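Local coordinates for beta-hydroxyacyl-(Acyl-carrier-protein) dehydratase FabA/FabZ (Xenorhabdus doucetiae, PDB 6QSR) that forms part of the ApeI:P dehydratase heterocomplex of aryl polyene pigment biosynthesis and probably acts as a hotdog-fold lyase on 3-hydroxyacyl chains carried by ACP, at residues Glu81-Ala86 / Gly157-Tyr162; Gly88-Trp93 / Gly141-Glu146. All coordinates share one frame; numbering follows the deposited sequence.

Contact 1. Residues Glu81-Ala86 / Gly157-Tyr162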
loop_
_atom_site.group_PDB
_atom_site.type_symbol
_atom_site.label_atom_id
_atom_site.label_comp_id
_atom_site.label_asym_id
_atom_site.label_seq_id
_atom_site.Cartn_x
_atom_site.Cartn_y
_atom_site.Cartn_z
ATOM N N GLU B 81 1.128 -1.984 -2.656
ATOM C CA GLU B 81 2.397 -1.701 -1.979
ATOM C C GLU B 81 3.595 -2.245 -2.756
ATOM O O GLU B 81 4.640 -1.607 -2.791
ATOM C CB GLU B 81 2.411 -2.263 -0.551
ATOM C CG GLU B 81 3.655 -1.915 0.278
ATOM C CD GLU B 81 3.853 -0.421 0.519
ATOM O OE1 GLU B 81 2.894 0.357 0.345
ATOM O OE2 GLU B 81 4.976 -0.012 0.889
ATOM N N MET B 82 3.460 -3.426 -3.349
ATOM C CA MET B 82 4.513 -3.952 -4.210
ATOM C C MET B 82 4.689 -3.049 -5.456
ATOM O O MET B 82 5.809 -2.711 -5.828
ATOM C CB MET B 82 4.239 -5.412 -4.582
ATOM C CG MET B 82 4.320 -6.384 -3.395
ATOM S SD MET B 82 4.057 -8.106 -3.877
ATOM C CE MET B 82 2.288 -8.073 -4.122
ATOM N N MET B 83 3.581 -2.620 -6.061
ATOM C CA MET B 83 3.629 -1.685 -7.202
ATOM C C MET B 83 4.200 -0.317 -6.830
ATOM O O MET B 83 5.002 0.257 -7.585
ATOM C CB MET B 83 2.247 -1.542 -7.835
ATOM C CG MET B 83 1.847 -2.752 -8.657
ATOM S SD MET B 83 0.217 -2.564 -9.412
ATOM C CE MET B 83 -0.822 -3.223 -8.133
ATOM N N ALA B 84 3.806 0.184 -5.662
ATOM C CA ALA B 84 4.313 1.453 -5.146
ATOM C C ALA B 84 5.820 1.407 -4.950
ATOM O O ALA B 84 6.540 2.336 -5.357
ATOM C CB ALA B 84 3.627 1.807 -3.835
ATOM N N GLN B 85 6.300 0.319 -4.356
ATOM C CA GLN B 85 7.733 0.165 -4.121
ATOM C C GLN B 85 8.526 -0.010 -5.407
ATOM O O GLN B 85 9.645 0.474 -5.485
ATOM C CB GLN B 85 8.021 -0.956 -3.123
ATOM C CG GLN B 85 7.670 -0.532 -1.709
ATOM C CD GLN B 85 8.072 -1.532 -0.648
ATOM O OE1 GLN B 85 8.985 -2.340 -0.841
ATOM N NE2 GLN B 85 7.395 -1.478 0.488
ATOM N N ALA B 86 7.942 -0.653 -6.419
ATOM C CA ALA B 86 8.576 -0.733 -7.732
ATOM C C ALA B 86 8.794 0.657 -8.332
ATOM O O ALA B 86 9.846 0.920 -8.908
ATOM C CB ALA B 86 7.759 -1.601 -8.686
ATOM N N GLY B 157 -3.329 -2.032 -12.835
ATOM C CA GLY B 157 -3.629 -0.842 -12.045
ATOM C C GLY B 157 -2.884 0.409 -12.462
ATOM O O GLY B 157 -1.919 0.331 -13.234
ATOM N N ARG B 158 -3.341 1.558 -11.948
ATOM C CA ARG B 158 -2.596 2.818 -12.026
ATOM C C ARG B 158 -2.379 3.372 -10.629
ATOM O O ARG B 158 -3.298 3.351 -9.798
ATOM C CB ARG B 158 -3.323 3.860 -12.869
ATOM C CG ARG B 158 -3.323 3.553 -14.352
ATOM C CD ARG B 158 -3.792 4.753 -15.157
ATOM N NE ARG B 158 -3.804 4.456 -16.586
ATOM C CZ ARG B 158 -4.210 5.297 -17.536
ATOM N NH1 ARG B 158 -4.664 6.512 -17.225
ATOM N NH2 ARG B 158 -4.170 4.911 -18.807
ATOM N N LEU B 159 -1.161 3.858 -10.380
ATOM C CA LEU B 159 -0.763 4.438 -9.095
ATOM C C LEU B 159 -0.224 5.855 -9.264
ATOM O O LEU B 159 0.440 6.157 -10.259
ATOM C CB LEU B 159 0.330 3.583 -8.431
ATOM C CG LEU B 159 -0.134 2.427 -7.554
ATOM C CD1 LEU B 159 -0.821 1.380 -8.407
ATOM C CD2 LEU B 159 1.031 1.799 -6.815
ATOM N N ASN B 160 -0.490 6.700 -8.265
ATOM C CA ASN B 160 0.096 8.036 -8.169
ATOM C C ASN B 160 0.915 8.137 -6.887
ATOM O O ASN B 160 0.454 7.734 -5.818
ATOM C CB ASN B 160 -0.997 9.109 -8.197
ATOM C CG ASN B 160 -1.700 9.188 -9.539
ATOM O OD1 ASN B 160 -1.068 9.112 -10.588
ATOM N ND2 ASN B 160 -3.013 9.345 -9.510
ATOM N N THR B 161 2.126 8.682 -7.006
ATOM C CA THR B 161 3.078 8.765 -5.896
ATOM C C THR B 161 3.604 10.184 -5.706
ATOM O O THR B 161 3.445 11.038 -6.572
ATOM C CB THR B 161 4.278 7.844 -6.145
ATOM O OG1 THR B 161 4.808 8.105 -7.449
ATOM C CG2 THR B 161 3.860 6.376 -6.028
ATOM N N TYR B 162 4.240 10.407 -4.560
ATOM C CA TYR B 162 4.715 11.727 -4.144
ATOM C C TYR B 162 5.939 11.517 -3.264
ATOM O O TYR B 162 5.930 10.663 -2.373
ATOM C CB TYR B 162 3.576 12.445 -3.411
ATOM C CG TYR B 162 3.858 13.769 -2.712
ATOM C CD1 TYR B 162 4.709 14.736 -3.258
ATOM C CD2 TYR B 162 3.191 14.082 -1.521
ATOM C CE1 TYR B 162 4.921 15.951 -2.606
ATOM C CE2 TYR B 162 3.391 15.285 -0.870
ATOM C CZ TYR B 162 4.248 16.219 -1.412
ATOM O OH TYR B 162 4.429 17.407 -0.738
#

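Contact 2. Residues Gly88-Trp93 / Gly141-Glu146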
loop_
_atom_site.group_PDB
_atom_site.type_symbol
_atom_site.label_atom_id
_atom_site.label_comp_id
_atom_site.label_asym_id
_atom_site.label_seq_id
_atom_site.Cartn_x
_atom_site.Cartn_y
_atom_site.Cartn_z
ATOM N N GLY B 88 9.094 3.324 -6.494
ATOM C CA GLY B 88 10.183 3.771 -5.623
ATOM C C GLY B 88 11.572 3.362 -6.086
ATOM O O GLY B 88 12.509 4.167 -6.023
ATOM N N VAL B 89 11.700 2.120 -6.553
ATOM C CA VAL B 89 12.955 1.608 -7.109
ATOM C C VAL B 89 13.323 2.394 -8.374
ATOM O O VAL B 89 14.473 2.814 -8.524
ATOM C CB VAL B 89 12.874 0.091 -7.411
ATOM C CG1 VAL B 89 14.065 -0.382 -8.243
ATOM C CG2 VAL B 89 12.777 -0.714 -6.112
ATOM N N TRP B 90 12.351 2.584 -9.271
ATOM C CA TRP B 90 12.537 3.419 -10.461
ATOM C C TRP B 90 13.147 4.786 -10.139
ATOM O O TRP B 90 14.173 5.151 -10.719
ATOM C CB TRP B 90 11.225 3.589 -11.231
ATOM C CG TRP B 90 11.370 4.369 -12.496
ATOM C CD1 TRP B 90 11.684 3.879 -13.730
ATOM C CD2 TRP B 90 11.208 5.779 -12.651
ATOM N NE1 TRP B 90 11.716 4.897 -14.645
ATOM C CE2 TRP B 90 11.438 6.079 -14.007
ATOM C CE3 TRP B 90 10.909 6.826 -11.766
ATOM C CZ2 TRP B 90 11.374 7.385 -14.506
ATOM C CZ3 TRP B 90 10.833 8.122 -12.263
ATOM C CH2 TRP B 90 11.073 8.392 -13.619
ATOM N N SER B 91 12.531 5.526 -9.214
ATOM C CA SER B 91 13.016 6.866 -8.885
ATOM C C SER B 91 14.361 6.814 -8.171
ATOM O O SER B 91 15.223 7.655 -8.428
ATOM C CB SER B 91 11.997 7.659 -8.063
ATOM O OG SER B 91 11.623 6.956 -6.900
ATOM N N GLY B 92 14.548 5.816 -7.308
ATOM C CA GLY B 92 15.827 5.605 -6.630
ATOM C C GLY B 92 17.002 5.359 -7.557
ATOM O O GLY B 92 18.071 5.949 -7.371
ATOM N N TRP B 93 16.802 4.476 -8.538
ATOM C CA TRP B 93 17.813 4.149 -9.551
ATOM C C TRP B 93 18.245 5.398 -10.321
ATOM O O TRP B 93 19.436 5.633 -10.504
ATOM C CB TRP B 93 17.306 3.064 -10.536
ATOM C CG TRP B 93 17.970 3.108 -11.910
ATOM C CD1 TRP B 93 17.594 3.880 -12.972
ATOM C CD2 TRP B 93 19.110 2.364 -12.345
ATOM N NE1 TRP B 93 18.427 3.670 -14.040
ATOM C CE2 TRP B 93 19.368 2.741 -13.686
ATOM C CE3 TRP B 93 19.938 1.415 -11.736
ATOM C CZ2 TRP B 93 20.423 2.200 -14.430
ATOM C CZ3 TRP B 93 20.991 0.877 -12.476
ATOM C CH2 TRP B 93 21.222 1.271 -13.812
ATOM N N GLY B 141 4.692 11.363 -9.362
ATOM C CA GLY B 141 4.831 10.313 -10.371
ATOM C C GLY B 141 3.501 9.638 -10.625
ATOM O O GLY B 141 2.706 9.466 -9.705
ATOM N N SER B 142 3.259 9.265 -11.880
ATOM C CA SER B 142 2.045 8.559 -12.272
ATOM C C SER B 142 2.447 7.361 -13.132
ATOM O O SER B 142 3.148 7.529 -14.125
ATOM C CB SER B 142 1.121 9.496 -13.042
ATOM O OG SER B 142 -0.092 8.843 -13.348
ATOM N N PHE B 143 2.036 6.157 -12.723
ATOM C CA PHE B 143 2.485 4.913 -13.353
ATOM C C PHE B 143 1.328 3.942 -13.547
ATOM O O PHE B 143 0.457 3.839 -12.684
ATOM C CB PHE B 143 3.538 4.212 -12.480
ATOM C CG PHE B 143 4.893 4.872 -12.476
ATOM C CD1 PHE B 143 5.117 6.041 -11.748
ATOM C CD2 PHE B 143 5.962 4.296 -13.151
ATOM C CE1 PHE B 143 6.370 6.648 -11.737
ATOM C CE2 PHE B 143 7.218 4.890 -13.132
ATOM C CZ PHE B 143 7.420 6.066 -12.424
ATOM N N GLU B 144 1.333 3.232 -14.675
ATOM C CA GLU B 144 0.450 2.076 -14.880
ATOM C C GLU B 144 1.265 0.829 -14.544
ATOM O O GLU B 144 2.489 0.822 -14.726
ATOM C CB GLU B 144 -0.043 2.028 -16.322
ATOM C CG GLU B 144 -1.194 1.060 -16.552
ATOM C CD GLU B 144 -1.908 1.300 -17.873
ATOM O OE1 GLU B 144 -3.128 1.033 -17.936
ATOM O OE2 GLU B 144 -1.259 1.761 -18.841
ATOM N N GLY B 145 0.592 -0.216 -14.060
ATOM C CA GLY B 145 1.281 -1.380 -13.503
ATOM C C GLY B 145 0.656 -2.733 -13.761
ATOM O O GLY B 145 -0.540 -2.842 -13.999
ATOM N N GLU B 146 1.489 -3.764 -13.685
ATOM C CA GLU B 146 1.047 -5.138 -13.828
ATOM C C GLU B 146 1.847 -6.047 -12.885
ATOM O O GLU B 146 3.079 -5.938 -12.816
ATOM C CB GLU B 146 1.224 -5.549 -15.286
ATOM C CG GLU B 146 0.973 -7.004 -15.624
ATOM C CD GLU B 146 1.462 -7.321 -17.023
ATOM O OE1 GLU B 146 2.483 -8.033 -17.147
ATOM O OE2 GLU B 146 0.844 -6.823 -17.991
#

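Contact 1. Residues Glu81-Ala86 / Gly157-Tyr162
One methyl group of Leu159 carries the join to Met83 and Ala84. Leu159 reaches out from its strand with CG anti to the carbonyl carbon (chi1 -87°), and its CD2 branch comes up against the peptide joining the two helical residues. There CD2 lies 3.4 Å from Ala84 N and 3.7 Å from Met83 CB, so it rests on the helix backbone as much as on side chains. The Ala84 methyl is a little farther off, its CB 4.0 Å from Leu159 CD2. Met83 starts toward the strand but touches Leu159 with its root; its chain runs straight to SD and bends only at chi3 (-89°), the sulfur lying 4.2 Å from Leu159 CD1. No hydrogen bond crosses, and the contact is apolar. On the far side of the helix, Gln85 NE2 donates to Glu81 OE2 at 2.9 Å, one turn back, while Leu40 N binds Gln85 OE1. Glu81 also packs on Val42 of the partner chain, the AMP-dependent synthetase and ligase. This is the hotdog arrangement, helix 79-97 held against a curled antiparallel sheet: Met83 continues onto Val114 of strand 107-116 and Met131 of strand 126-133, and Leu159 touches both Leu108 of strand 107-116 and Ile87 of the helix itself.

Contact 2. Residues Gly88-Trp93 / Gly141-Glu146
Phe143 meets Trp90 edge to face, its ring presenting an edge to one face of the indole. The evidence is a centroid separation of 5.3 Å between the phenyl ring and the six-membered indole ring, with the planes at 71°. From Phe143 CB the side chain leaves the strand toward the helix, and at this root the indole is still distant. With CG anti to the carbonyl carbon (chi1 -73°), the ring leans back along the strand over Gly141, bringing Phe143 CE1 to 4.2 Å from Gly141 CA. On the other flank, Phe143 CE2 begins the encounter at 4.1 Å from Trp90 CD2.

The tip, CZ, does most of the touching. It stands over the indole face, displaced toward the rim, 3.6 Å from Trp90 CE3 and 3.8 Å from Trp90 CD2. Trp90 CZ3 comes next, 4.0 Å from Phe143 CZ, and lies in the plane of the phenyl ring. In hotdog terms, the central helix 79-97 sends an aromatic residue into the concave side of the antiparallel sheet, and strand 140-149 answers with one of its own.

With CG opposite the backbone N (chi1 -177°), the indole of Trp90 turns one face to Phe143 CZ. From the sheet, Val47, Val52 and Leu133 touch the side chain, and Trp90 NE1 makes a weak hydrogen bond to Ser48 O, so the buried indole nitrogen has a polar partner. One turn on along the helix, the His94 ring meets the indole, and His94 ND1 is hydrogen-bonded to Trp90 O. Around Phe143, Met131 and Leu133 of strand 126-133 pack against the ring from the neighbouring strand.

Read from the N terminus, helix 79-97 supplies the first half of both contacts, 81-86 and then 88-93. The chain next builds strands 107-116 and 126-133 before segment 141-146 returns to the helix, so contact 2 closes a loop with 47 residues between its segments. Segment 157-162 follows and closes contact 1 with 70 residues between; contact 2 is nested inside it, and the two do not cross. Their strands, 140-149 and 152-162, are consecutive antiparallel neighbours, joined by probable hydrogen bonds from Leu159 N to Phe143 O and from Gly145 N to Gly157 O. Two places nearly two turns apart on one helix are thereby tied to adjacent strands of one sheet, the contact centres about 7 Å apart.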